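Local atomic coordinates of blue-light receptor of the bluf-family (Rhodobacter sphaeroides, PDB entry 2BYC), a protein that probably acts as a bacterial BLUF-family blue-light photoreceptor, sensing light through a bound flavin. Residues R11-L16 and R73-L78; G47-Q52 and R112-G117; T40-Y45 and E123-I128. One frame throughout, in Å; residues are numbered along the deposited sequence.

Contact 1 (R11-L16 and R73-L78); sequences RSRVRL and RHQEIL. With FMN (flavin mononucleotide), chain C.
S12 and H74 meet in the tightly packed half of this contact, where OG of S12 and ND1 of H74 share a 2.7 Å hydrogen bond at the edge of the imidazole. With chi1 at 59°, CG of H74 stands between its own backbone N and carbonyl carbon, which brings the ring between the flavin methyl and I77. C8M of the flavin sits 3.7 Å above the plane of the H74 ring, over its centre, and CD1 of I77 covers the opposite face. NE2 bonds to the backbone O of I68, which leaves the imidazole gripped at both nitrogens and little able to rotate. R73 also turns to the pocket, its guanidinium edge facing flavin O3' and its charge paired in a salt bridge with D71, itself hydrogen-bonded to the flavin.

Around S12 and H74 the strands run antiparallel. R11 and L78 form one hydrogen-bonded pair, with L78 N 2.9 Å from R11 O, and R13 and Q75 form the next, with R13 N 2.7 Å from Q75 O. Between the two pairs the register slips by one residue.

The face bearing R11, R13 and Q75 is looser and carries long polar chains. The R13 guanidinium and E76 carboxylate planes lie only 15° apart, yet NE of R13 is 4.6 Å from OE2 of E76, too far for a salt bridge. R15 crosses Q75 at about a right angle, with OE1 of Q75 over one face of the R15 guanidinium.

An antiparallel pairing interrupted by a beta bulge thus borders the BLUF flavin pocket, H74 reaching its dimethylbenzene end.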
loop_
_atom_site.group_PDB
_atom_site.type_symbol
_atom_site.label_atom_id
_atom_site.label_comp_id
_atom_site.label_asym_id
_atom_site.label_seq_id
_atom_site.Cartn_x
_atom_site.Cartn_y
_atom_site.Cartn_z
ATOM N N ARG A 11 -0.464 -7.147 4.577
ATOM C CA ARG A 11 -1.701 -6.850 5.296
ATOM C C ARG A 11 -1.251 -6.779 6.720
ATOM O O ARG A 11 -0.364 -7.558 7.111
ATOM C CB ARG A 11 -2.630 -8.050 5.154
ATOM C CG ARG A 11 -4.013 -7.797 5.653
ATOM C CD ARG A 11 -4.943 -8.985 5.366
ATOM N NE ARG A 11 -4.628 -10.078 6.256
ATOM C CZ ARG A 11 -5.355 -10.415 7.314
ATOM N NH1 ARG A 11 -6.483 -9.763 7.584
ATOM N NH2 ARG A 11 -4.966 -11.429 8.079
ATOM N N SER A 12 -1.803 -5.821 7.479
ATOM C CA SER A 12 -1.560 -5.715 8.938
ATOM C C SER A 12 -2.801 -5.335 9.621
ATOM O O SER A 12 -3.733 -4.862 8.984
ATOM C CB SER A 12 -0.504 -4.679 9.285
ATOM O OG SER A 12 -0.897 -3.407 8.894
ATOM N N ARG A 13 -2.824 -5.572 10.934
ATOM C CA ARG A 13 -3.889 -5.072 11.792
ATOM C C ARG A 13 -3.582 -3.709 12.286
ATOM O O ARG A 13 -2.512 -3.451 12.839
ATOM C CB ARG A 13 -4.002 -5.910 13.053
ATOM C CG ARG A 13 -4.975 -6.978 12.959
ATOM C CD ARG A 13 -6.120 -6.766 13.944
ATOM N NE ARG A 13 -7.272 -7.552 13.486
ATOM C CZ ARG A 13 -8.500 -7.421 13.971
ATOM N NH1 ARG A 13 -8.738 -6.519 14.939
ATOM N NH2 ARG A 13 -9.485 -8.158 13.456
ATOM N N VAL A 14 -4.562 -2.853 12.141
ATOM C CA VAL A 14 -4.476 -1.489 12.628
ATOM C C VAL A 14 -4.237 -1.427 14.126
ATOM O O VAL A 14 -4.831 -2.159 14.869
ATOM C CB VAL A 14 -5.743 -0.769 12.249
ATOM C CG1 VAL A 14 -5.991 0.387 13.107
ATOM C CG2 VAL A 14 -5.614 -0.345 10.796
ATOM N N ARG A 15 -3.336 -0.567 14.558
ATOM C CA ARG A 15 -3.165 -0.398 15.957
ATOM C C ARG A 15 -2.956 1.084 16.286
ATOM O O ARG A 15 -1.881 1.522 16.753
ATOM C CB ARG A 15 -2.028 -1.271 16.432
ATOM C CG ARG A 15 -2.084 -1.488 17.888
ATOM C CD ARG A 15 -0.678 -1.587 18.403
ATOM N NE ARG A 15 -0.679 -2.093 19.754
ATOM C CZ ARG A 15 0.383 -2.593 20.367
ATOM N NH1 ARG A 15 1.568 -2.653 19.730
ATOM N NH2 ARG A 15 0.245 -3.007 21.631
ATOM N N LEU A 16 -4.023 1.844 16.052
ATOM C CA LEU A 16 -3.976 3.318 16.023
ATOM C C LEU A 16 -4.566 3.949 17.293
ATOM O O LEU A 16 -5.691 3.676 17.640
ATOM C CB LEU A 16 -4.802 3.783 14.836
ATOM C CG LEU A 16 -4.385 3.334 13.448
ATOM C CD1 LEU A 16 -5.208 4.127 12.488
ATOM C CD2 LEU A 16 -2.944 3.680 13.292
ATOM N N ARG A 73 2.132 1.018 15.049
ATOM C CA ARG A 73 0.757 1.411 14.778
ATOM C C ARG A 73 0.034 0.347 13.994
ATOM O O ARG A 73 -1.107 0.563 13.535
ATOM C CB ARG A 73 0.715 2.785 14.105
ATOM C CG ARG A 73 1.288 3.936 15.000
ATOM C CD ARG A 73 1.423 5.208 14.233
ATOM N NE ARG A 73 2.679 5.206 13.509
ATOM C CZ ARG A 73 3.129 6.214 12.784
ATOM N NH1 ARG A 73 2.432 7.365 12.681
ATOM N NH2 ARG A 73 4.258 6.060 12.108
ATOM N N HIS A 74 0.679 -0.806 13.818
ATOM C CA HIS A 74 -0.007 -1.991 13.237
ATOM C C HIS A 74 0.637 -3.257 13.727
ATOM O O HIS A 74 1.754 -3.199 14.143
ATOM C CB HIS A 74 -0.079 -1.976 11.687
ATOM C CG HIS A 74 1.246 -1.929 10.968
ATOM N ND1 HIS A 74 1.340 -2.114 9.601
ATOM C CD2 HIS A 74 2.510 -1.695 11.388
ATOM C CE1 HIS A 74 2.598 -1.983 9.210
ATOM N NE2 HIS A 74 3.331 -1.729 10.271
ATOM N N GLN A 75 -0.058 -4.383 13.623
ATOM C CA GLN A 75 0.450 -5.661 14.107
ATOM C C GLN A 75 0.073 -6.772 13.181
ATOM O O GLN A 75 -0.713 -6.564 12.271
ATOM C CB GLN A 75 -0.185 -6.017 15.464
ATOM C CG GLN A 75 -1.633 -5.614 15.576
ATOM C CD GLN A 75 -2.173 -5.572 17.030
ATOM O OE1 GLN A 75 -1.418 -5.400 18.010
ATOM N NE2 GLN A 75 -3.490 -5.746 17.165
ATOM N N GLU A 76 0.617 -7.960 13.468
ATOM C CA GLU A 76 0.348 -9.155 12.712
ATOM C C GLU A 76 0.637 -8.889 11.238
ATOM O O GLU A 76 -0.178 -9.144 10.389
ATOM C CB GLU A 76 -1.112 -9.528 12.853
ATOM C CG GLU A 76 -1.537 -9.834 14.304
ATOM C CD GLU A 76 -3.026 -10.147 14.404
ATOM O OE1 GLU A 76 -3.582 -10.807 13.463
ATOM O OE2 GLU A 76 -3.652 -9.722 15.416
ATOM N N ILE A 77 1.783 -8.326 10.951
ATOM C CA ILE A 77 2.089 -7.944 9.529
ATOM C C ILE A 77 2.407 -9.230 8.810
ATOM O O ILE A 77 3.270 -10.031 9.281
ATOM C CB ILE A 77 3.281 -7.014 9.537
ATOM C CG1 ILE A 77 2.880 -5.745 10.284
ATOM C CG2 ILE A 77 3.783 -6.721 8.135
ATOM C CD1 ILE A 77 4.051 -5.069 10.913
ATOM N N LEU A 78 1.799 -9.412 7.645
ATOM C CA LEU A 78 2.181 -10.542 6.874
ATOM C C LEU A 78 2.065 -10.190 5.391
ATOM O O LEU A 78 1.099 -9.637 4.938
ATOM C CB LEU A 78 1.259 -11.679 7.316
ATOM C CG LEU A 78 1.497 -13.037 6.757
ATOM C CD1 LEU A 78 2.721 -13.666 7.437
ATOM C CD2 LEU A 78 0.191 -13.874 6.963
HETATM N N1 FMN C . 6.701 5.270 6.094
HETATM C C2 FMN C . 7.208 5.546 4.843
HETATM O O2 FMN C . 8.221 6.275 4.726
HETATM N N3 FMN C . 6.628 5.050 3.722
HETATM C C4 FMN C . 5.516 4.302 3.885
HETATM O O4 FMN C . 5.029 3.806 2.921
HETATM C C4A FMN C . 4.983 4.010 5.145
HETATM N N5 FMN C . 3.843 3.233 5.259
HETATM C C5A FMN C . 3.344 2.865 6.517
HETATM C C6 FMN C . 2.234 2.059 6.638
HETATM C C7 FMN C . 1.669 1.728 7.879
HETATM C C7M FMN C . 0.529 0.706 7.980
HETATM C C8 FMN C . 2.281 2.211 9.016
HETATM C C8M FMN C . 1.785 1.851 10.407
HETATM C C9 FMN C . 3.413 3.017 8.912
HETATM C C9A FMN C . 3.953 3.347 7.632
HETATM N N10 FMN C . 5.090 4.177 7.505
HETATM C C10 FMN C . 5.600 4.479 6.248
HETATM C "C1'" FMN C . 5.603 4.993 8.644
HETATM C "C2'" FMN C . 6.984 4.417 8.855
HETATM O "O2'" FMN C . 6.713 3.331 9.694
HETATM C "C3'" FMN C . 8.028 5.368 9.465
HETATM O "O3'" FMN C . 7.722 5.558 10.810
HETATM C "C4'" FMN C . 8.180 6.735 8.817
HETATM O "O4'" FMN C . 8.772 6.695 7.501
HETATM C "C5'" FMN C . 9.106 7.595 9.683
HETATM O "O5'" FMN C . 8.486 8.572 10.522
HETATM P P FMN C . 9.531 9.643 11.098
HETATM O O1P FMN C . 8.822 10.762 11.878
HETATM O O2P FMN C . 10.425 8.827 12.023
HETATM O O3P FMN C . 10.225 10.113 9.843
#

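Contact 2 (G47-Q52 and R112-G117). With FMN (flavin mononucleotide), chain C.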
loop_
_atom_site.group_PDB
_atom_site.type_symbol
_atom_site.label_atom_id
_atom_site.label_comp_id
_atom_site.label_asym_id
_atom_site.label_seq_id
_atom_site.Cartn_x
_atom_site.Cartn_y
_atom_site.Cartn_z
ATOM N N GLY A 47 -10.206 0.705 8.652
ATOM C CA GLY A 47 -10.495 0.870 10.053
ATOM C C GLY A 47 -10.025 -0.301 10.898
ATOM O O GLY A 47 -9.947 -0.178 12.104
ATOM N N VAL A 48 -9.717 -1.429 10.278
ATOM C CA VAL A 48 -9.326 -2.619 11.049
ATOM C C VAL A 48 -7.988 -3.182 10.623
ATOM O O VAL A 48 -7.234 -3.671 11.444
ATOM C CB VAL A 48 -10.406 -3.714 10.896
ATOM C CG1 VAL A 48 -10.132 -4.963 11.716
ATOM C CG2 VAL A 48 -11.779 -3.123 11.267
ATOM N N HIS A 49 -7.741 -3.142 9.322
ATOM C CA HIS A 49 -6.564 -3.749 8.692
ATOM C C HIS A 49 -5.983 -2.657 7.787
ATOM O O HIS A 49 -6.711 -1.777 7.422
ATOM C CB HIS A 49 -6.998 -4.887 7.808
ATOM C CG HIS A 49 -7.359 -6.111 8.586
ATOM N ND1 HIS A 49 -6.428 -6.791 9.353
ATOM C CD2 HIS A 49 -8.545 -6.713 8.811
ATOM C CE1 HIS A 49 -7.019 -7.808 9.954
ATOM N NE2 HIS A 49 -8.302 -7.786 9.632
ATOM N N PHE A 50 -4.681 -2.661 7.531
ATOM C CA PHE A 50 -4.094 -1.894 6.376
ATOM C C PHE A 50 -3.690 -2.942 5.402
ATOM O O PHE A 50 -3.294 -4.063 5.793
ATOM C CB PHE A 50 -2.779 -1.303 6.841
ATOM C CG PHE A 50 -2.897 -0.112 7.742
ATOM C CD1 PHE A 50 -2.342 -0.122 9.035
ATOM C CD2 PHE A 50 -3.534 1.036 7.327
ATOM C CE1 PHE A 50 -2.406 1.046 9.855
ATOM C CE2 PHE A 50 -3.615 2.156 8.147
ATOM C CZ PHE A 50 -3.017 2.142 9.420
ATOM N N VAL A 51 -3.815 -2.605 4.119
ATOM C CA VAL A 51 -3.187 -3.389 3.046
ATOM C C VAL A 51 -2.329 -2.350 2.364
ATOM O O VAL A 51 -2.797 -1.312 2.016
ATOM C CB VAL A 51 -4.227 -4.056 2.107
ATOM C CG1 VAL A 51 -3.519 -4.708 0.959
ATOM C CG2 VAL A 51 -5.015 -5.200 2.912
ATOM N N GLN A 52 -1.028 -2.617 2.291
ATOM C CA GLN A 52 -0.106 -1.690 1.643
ATOM C C GLN A 52 0.623 -2.353 0.477
ATOM O O GLN A 52 1.045 -3.479 0.591
ATOM C CB GLN A 52 0.852 -1.024 2.654
ATOM C CG GLN A 52 1.566 0.086 1.966
ATOM C CD GLN A 52 2.510 0.810 2.871
ATOM O OE1 GLN A 52 3.105 0.245 3.792
ATOM N NE2 GLN A 52 2.656 2.071 2.611
ATOM N N ARG A 112 -13.413 -5.494 3.345
ATOM C CA ARG A 112 -12.964 -6.134 4.551
ATOM C C ARG A 112 -11.452 -6.311 4.527
ATOM O O ARG A 112 -10.838 -6.415 5.595
ATOM C CB ARG A 112 -13.672 -7.478 4.829
ATOM C CG ARG A 112 -15.113 -7.291 5.397
ATOM C CD ARG A 112 -15.548 -8.424 6.359
ATOM N NE ARG A 112 -17.020 -8.525 6.337
ATOM C CZ ARG A 112 -17.767 -9.555 6.753
ATOM N NH1 ARG A 112 -17.221 -10.648 7.270
ATOM N NH2 ARG A 112 -19.095 -9.480 6.628
ATOM N N LEU A 113 -10.861 -6.389 3.329
ATOM C CA LEU A 113 -9.376 -6.554 3.241
ATOM C C LEU A 113 -8.888 -7.837 3.972
ATOM O O LEU A 113 -7.881 -7.868 4.748
ATOM C CB LEU A 113 -8.688 -5.329 3.800
ATOM C CG LEU A 113 -8.932 -4.010 3.084
ATOM C CD1 LEU A 113 -7.956 -3.010 3.694
ATOM C CD2 LEU A 113 -8.625 -4.210 1.645
ATOM N N ASP A 114 -9.609 -8.898 3.706
ATOM C CA ASP A 114 -9.296 -10.122 4.368
ATOM C C ASP A 114 -8.231 -10.785 3.558
ATOM O O ASP A 114 -7.401 -11.486 4.149
ATOM C CB ASP A 114 -10.509 -10.991 4.598
ATOM C CG ASP A 114 -10.961 -10.921 6.026
ATOM O OD1 ASP A 114 -10.032 -10.745 6.859
ATOM O OD2 ASP A 114 -12.198 -10.992 6.341
ATOM N N LEU A 115 -8.202 -10.451 2.253
ATOM C CA LEU A 115 -7.381 -11.110 1.231
ATOM C C LEU A 115 -7.514 -12.644 1.217
ATOM O O LEU A 115 -6.518 -13.324 1.034
ATOM C CB LEU A 115 -5.872 -10.743 1.358
ATOM C CG LEU A 115 -5.236 -9.442 0.834
ATOM C CD1 LEU A 115 -6.110 -8.221 0.810
ATOM C CD2 LEU A 115 -3.950 -9.214 1.610
ATOM N N SER A 116 -8.713 -13.191 1.407
ATOM C CA SER A 116 -8.850 -14.642 1.430
ATOM C C SER A 116 -8.996 -15.183 0.048
ATOM O O SER A 116 -8.620 -16.319 -0.227
ATOM C CB SER A 116 -10.105 -15.016 2.160
ATOM O OG SER A 116 -10.262 -14.201 3.288
ATOM N N GLY A 117 -9.609 -14.376 -0.806
ATOM C CA GLY A 117 -9.679 -14.669 -2.218
ATOM C C GLY A 117 -8.283 -14.702 -2.790
ATOM O O GLY A 117 -7.416 -13.890 -2.372
HETATM N N1 FMN C . 6.701 5.270 6.094
HETATM C C2 FMN C . 7.208 5.546 4.843
HETATM O O2 FMN C . 8.221 6.275 4.726
HETATM N N3 FMN C . 6.628 5.050 3.722
HETATM C C4 FMN C . 5.516 4.302 3.885
HETATM O O4 FMN C . 5.029 3.806 2.921
HETATM C C4A FMN C . 4.983 4.010 5.145
HETATM N N5 FMN C . 3.843 3.233 5.259
HETATM C C5A FMN C . 3.344 2.865 6.517
HETATM C C6 FMN C . 2.234 2.059 6.638
HETATM C C7 FMN C . 1.669 1.728 7.879
HETATM C C7M FMN C . 0.529 0.706 7.980
HETATM C C8 FMN C . 2.281 2.211 9.016
HETATM C C8M FMN C . 1.785 1.851 10.407
HETATM C C9 FMN C . 3.413 3.017 8.912
HETATM C C9A FMN C . 3.953 3.347 7.632
HETATM N N10 FMN C . 5.090 4.177 7.505
HETATM C C10 FMN C . 5.600 4.479 6.248
HETATM C "C1'" FMN C . 5.603 4.993 8.644
HETATM C "C2'" FMN C . 6.984 4.417 8.855
HETATM O "O2'" FMN C . 6.713 3.331 9.694
HETATM C "C3'" FMN C . 8.028 5.368 9.465
HETATM O "O3'" FMN C . 7.722 5.558 10.810
HETATM C "C4'" FMN C . 8.180 6.735 8.817
HETATM O "O4'" FMN C . 8.772 6.695 7.501
HETATM C "C5'" FMN C . 9.106 7.595 9.683
HETATM O "O5'" FMN C . 8.486 8.572 10.522
HETATM P P FMN C . 9.531 9.643 11.098
HETATM O O1P FMN C . 8.822 10.762 11.878
HETATM O O2P FMN C . 10.425 8.827 12.023
HETATM O O3P FMN C . 10.225 10.113 9.843
#
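The central beta sheet of the BLUF fold has one face toward the flavin and another covered by the C-terminal part of the chain; here strand 49-55 meets the loop that precedes helix 120-131 on that second face. V51 carries the contact. Its CG2 packs against CD1 of L113 at 3.7 Å and against CD1 of L115 at 3.8 Å, wedging one methyl between two leucines. L113 approaches CG2 with CB and both its methyls, while L115 reaches it with CD1 alone. Nearer the start of the strand, H49 lies beside the loop with its CB 4.4 Å from CB of L113. No hydrogen bond crosses between the segments, and the buried carbonyl O of L113 has no partner in the model.

Alternation along the strand sends F50 the other way, to the flavin. C7M of the flavin lies over one face of the F50 ring, offset toward its rim, 3.2 Å from CD1 of F50. Beyond it Q52 stretches out, CG anti to the backbone N (chi1 -169°), to bring its amide to the isoalloxazine, and Y10 OH binds OE1. Q52 NE2 donates two bent hydrogen bonds, to flavin N5 (3.1 Å, 145°) and to flavin O4 (3.0 Å).

Contact 3 (T40-Y45 and E123-I128); sequences TGILLY and ELHRTI
Helix 120-131 packs across the face of the BLUF sheet turned away from the flavin, and strand 40-45 presents I42 and L44 to it. The local axes of strand and helix are 11.1 Å apart at closest approach, with their directions at 108°, so the helix runs across the strand instead of along it.

Apolar side chains make most of the junction. I42 and I128 come tip to tip, CD1 of I42 lying 3.8 Å from CD1 of I128. L44 reaches the same I128 methyl with its CD2, so the end of I128 is shared by both strand residues. L124, one helical turn earlier, crosses L44 obliquely and touches that CD2 with both its methyls, the nearer being CD2 of L124 at 3.8 Å. H125 lies beside I42, its ring edge toward CD1 of I42. All five touching residues are buried; L113 and L103 extend the apolar layer beside L44 and L124.

No hydrogen bond crosses between the segments. Within the helix, E123 and R126 form a salt bridge. Backbone bonds from T127 N to E123 O and from I128 N to L124 O keep L124 and I128 one turn apart on the same side, the latter bond spanning 2.9 Å from I128 N to L124 O.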
loop_
_atom_site.group_PDB
_atom_site.type_symbol
_atom_site.label_atom_id
_atom_site.label_comp_id
_atom_site.label_asym_id
_atom_site.label_seq_id
_atom_site.Cartn_x
_atom_site.Cartn_y
_atom_site.Cartn_z
ATOM N N THR A 40 6.746 3.980 -4.692
ATOM C CA THR A 40 5.418 4.457 -5.002
ATOM C C THR A 40 4.458 3.393 -4.577
ATOM O O THR A 40 4.862 2.277 -4.376
ATOM C CB THR A 40 5.257 4.714 -6.545
ATOM O OG1 THR A 40 5.605 3.527 -7.301
ATOM C CG2 THR A 40 6.044 5.905 -6.942
ATOM N N GLY A 41 3.195 3.737 -4.361
ATOM C CA GLY A 41 2.273 2.696 -3.958
ATOM C C GLY A 41 1.016 3.261 -3.304
ATOM O O GLY A 41 0.762 4.507 -3.365
ATOM N N ILE A 42 0.277 2.377 -2.665
ATOM C CA ILE A 42 -1.025 2.720 -2.147
ATOM C C ILE A 42 -1.173 2.046 -0.760
ATOM O O ILE A 42 -0.649 0.977 -0.531
ATOM C CB ILE A 42 -2.204 2.290 -3.131
ATOM C CG1 ILE A 42 -2.012 0.824 -3.606
ATOM C CG2 ILE A 42 -2.280 3.136 -4.358
ATOM C CD1 ILE A 42 -3.308 0.007 -3.913
ATOM N N LEU A 43 -1.902 2.702 0.128
ATOM C CA LEU A 43 -2.231 2.162 1.409
ATOM C C LEU A 43 -3.713 2.121 1.579
ATOM O O LEU A 43 -4.412 3.138 1.426
ATOM C CB LEU A 43 -1.676 3.096 2.398
ATOM C CG LEU A 43 -1.856 2.911 3.910
ATOM C CD1 LEU A 43 -1.315 1.577 4.360
ATOM C CD2 LEU A 43 -1.269 4.089 4.673
ATOM N N LEU A 44 -4.237 0.952 1.884
ATOM C CA LEU A 44 -5.675 0.811 2.002
ATOM C C LEU A 44 -5.909 0.743 3.490
ATOM O O LEU A 44 -5.224 0.018 4.152
ATOM C CB LEU A 44 -6.211 -0.457 1.267
ATOM C CG LEU A 44 -5.923 -0.558 -0.235
ATOM C CD1 LEU A 44 -4.533 -0.858 -0.562
ATOM C CD2 LEU A 44 -6.616 -1.712 -0.761
ATOM N N TYR A 45 -6.919 1.450 3.968
ATOM C CA TYR A 45 -7.191 1.495 5.365
ATOM C C TYR A 45 -8.725 1.356 5.517
ATOM O O TYR A 45 -9.435 2.118 4.898
ATOM C CB TYR A 45 -6.628 2.754 5.972
ATOM C CG TYR A 45 -7.223 3.029 7.337
ATOM C CD1 TYR A 45 -6.846 2.291 8.459
ATOM C CD2 TYR A 45 -8.206 4.011 7.472
ATOM C CE1 TYR A 45 -7.435 2.541 9.715
ATOM C CE2 TYR A 45 -8.778 4.267 8.679
ATOM C CZ TYR A 45 -8.422 3.538 9.775
ATOM O OH TYR A 45 -9.077 3.862 10.961
ATOM N N GLU A 123 -7.280 -7.830 -7.904
ATOM C CA GLU A 123 -8.528 -7.077 -8.039
ATOM C C GLU A 123 -8.407 -5.697 -7.497
ATOM O O GLU A 123 -8.811 -4.762 -8.162
ATOM C CB GLU A 123 -9.650 -7.763 -7.263
ATOM C CG GLU A 123 -11.012 -7.042 -7.373
ATOM C CD GLU A 123 -11.928 -7.672 -8.423
ATOM O OE1 GLU A 123 -13.131 -7.298 -8.481
ATOM O OE2 GLU A 123 -11.443 -8.560 -9.169
ATOM N N LEU A 124 -7.884 -5.583 -6.272
ATOM C CA LEU A 124 -7.637 -4.283 -5.654
ATOM C C LEU A 124 -6.742 -3.468 -6.558
ATOM O O LEU A 124 -7.040 -2.315 -6.854
ATOM C CB LEU A 124 -7.038 -4.447 -4.249
ATOM C CG LEU A 124 -8.053 -4.868 -3.153
ATOM C CD1 LEU A 124 -7.286 -5.337 -1.934
ATOM C CD2 LEU A 124 -9.103 -3.762 -2.759
ATOM N N HIS A 125 -5.685 -4.090 -7.059
ATOM C CA HIS A 125 -4.746 -3.365 -7.921
ATOM C C HIS A 125 -5.425 -2.847 -9.206
ATOM O O HIS A 125 -5.201 -1.749 -9.653
ATOM C CB HIS A 125 -3.552 -4.252 -8.298
ATOM C CG HIS A 125 -2.541 -4.464 -7.209
ATOM N ND1 HIS A 125 -2.456 -3.679 -6.075
ATOM C CD2 HIS A 125 -1.545 -5.365 -7.111
ATOM C CE1 HIS A 125 -1.458 -4.102 -5.327
ATOM N NE2 HIS A 125 -0.878 -5.116 -5.939
ATOM N N ARG A 126 -6.234 -3.691 -9.793
ATOM C CA ARG A 126 -6.931 -3.401 -11.012
ATOM C C ARG A 126 -7.923 -2.266 -10.818
ATOM O O ARG A 126 -7.963 -1.315 -11.573
ATOM C CB ARG A 126 -7.678 -4.675 -11.429
ATOM C CG ARG A 126 -8.372 -4.643 -12.764
ATOM C CD ARG A 126 -9.178 -5.920 -13.010
ATOM N NE ARG A 126 -10.525 -5.747 -12.521
ATOM C CZ ARG A 126 -11.124 -6.604 -11.710
ATOM N NH1 ARG A 126 -10.489 -7.722 -11.332
ATOM N NH2 ARG A 126 -12.359 -6.334 -11.276
ATOM N N THR A 127 -8.747 -2.359 -9.807
ATOM C CA THR A 127 -9.789 -1.393 -9.713
ATOM C C THR A 127 -9.260 -0.067 -9.232
ATOM O O THR A 127 -9.696 0.994 -9.682
ATOM C CB THR A 127 -10.941 -1.917 -8.834
ATOM O OG1 THR A 127 -10.572 -1.889 -7.460
ATOM C CG2 THR A 127 -11.288 -3.334 -9.212
ATOM N N ILE A 128 -8.345 -0.098 -8.269
ATOM C CA ILE A 128 -7.666 1.146 -7.839
ATOM C C ILE A 128 -6.836 1.825 -8.944
ATOM O O ILE A 128 -7.053 3.014 -9.227
ATOM C CB ILE A 128 -6.822 0.955 -6.538
ATOM C CG1 ILE A 128 -7.755 0.281 -5.497
ATOM C CG2 ILE A 128 -6.318 2.323 -6.123
ATOM C CD1 ILE A 128 -7.091 -0.141 -4.157
#

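In the fold
The three contacts share one mixed sheet but meet it in different places. Contact 1 is a surface contact made chiefly of backbone pairing between strands. Contact 2, partly buried, packs a valine on two leucines with no hydrogen bond across, while F50 and Q52 of the same strand turn to the flavin, which contact 1 also touches. Contact 3 is a buried, largely apolar junction of helix on sheet. Strand 49-55 links them, bonding to strand 5-14 on one side, where S12 O lies 2.8 Å from F50 N, and to strand 40-45 on the other, where V51 O lies 2.7 Å from L44 N. V51, I42 and L44 face the C-terminal layer, where L113 touches both L44 and L124.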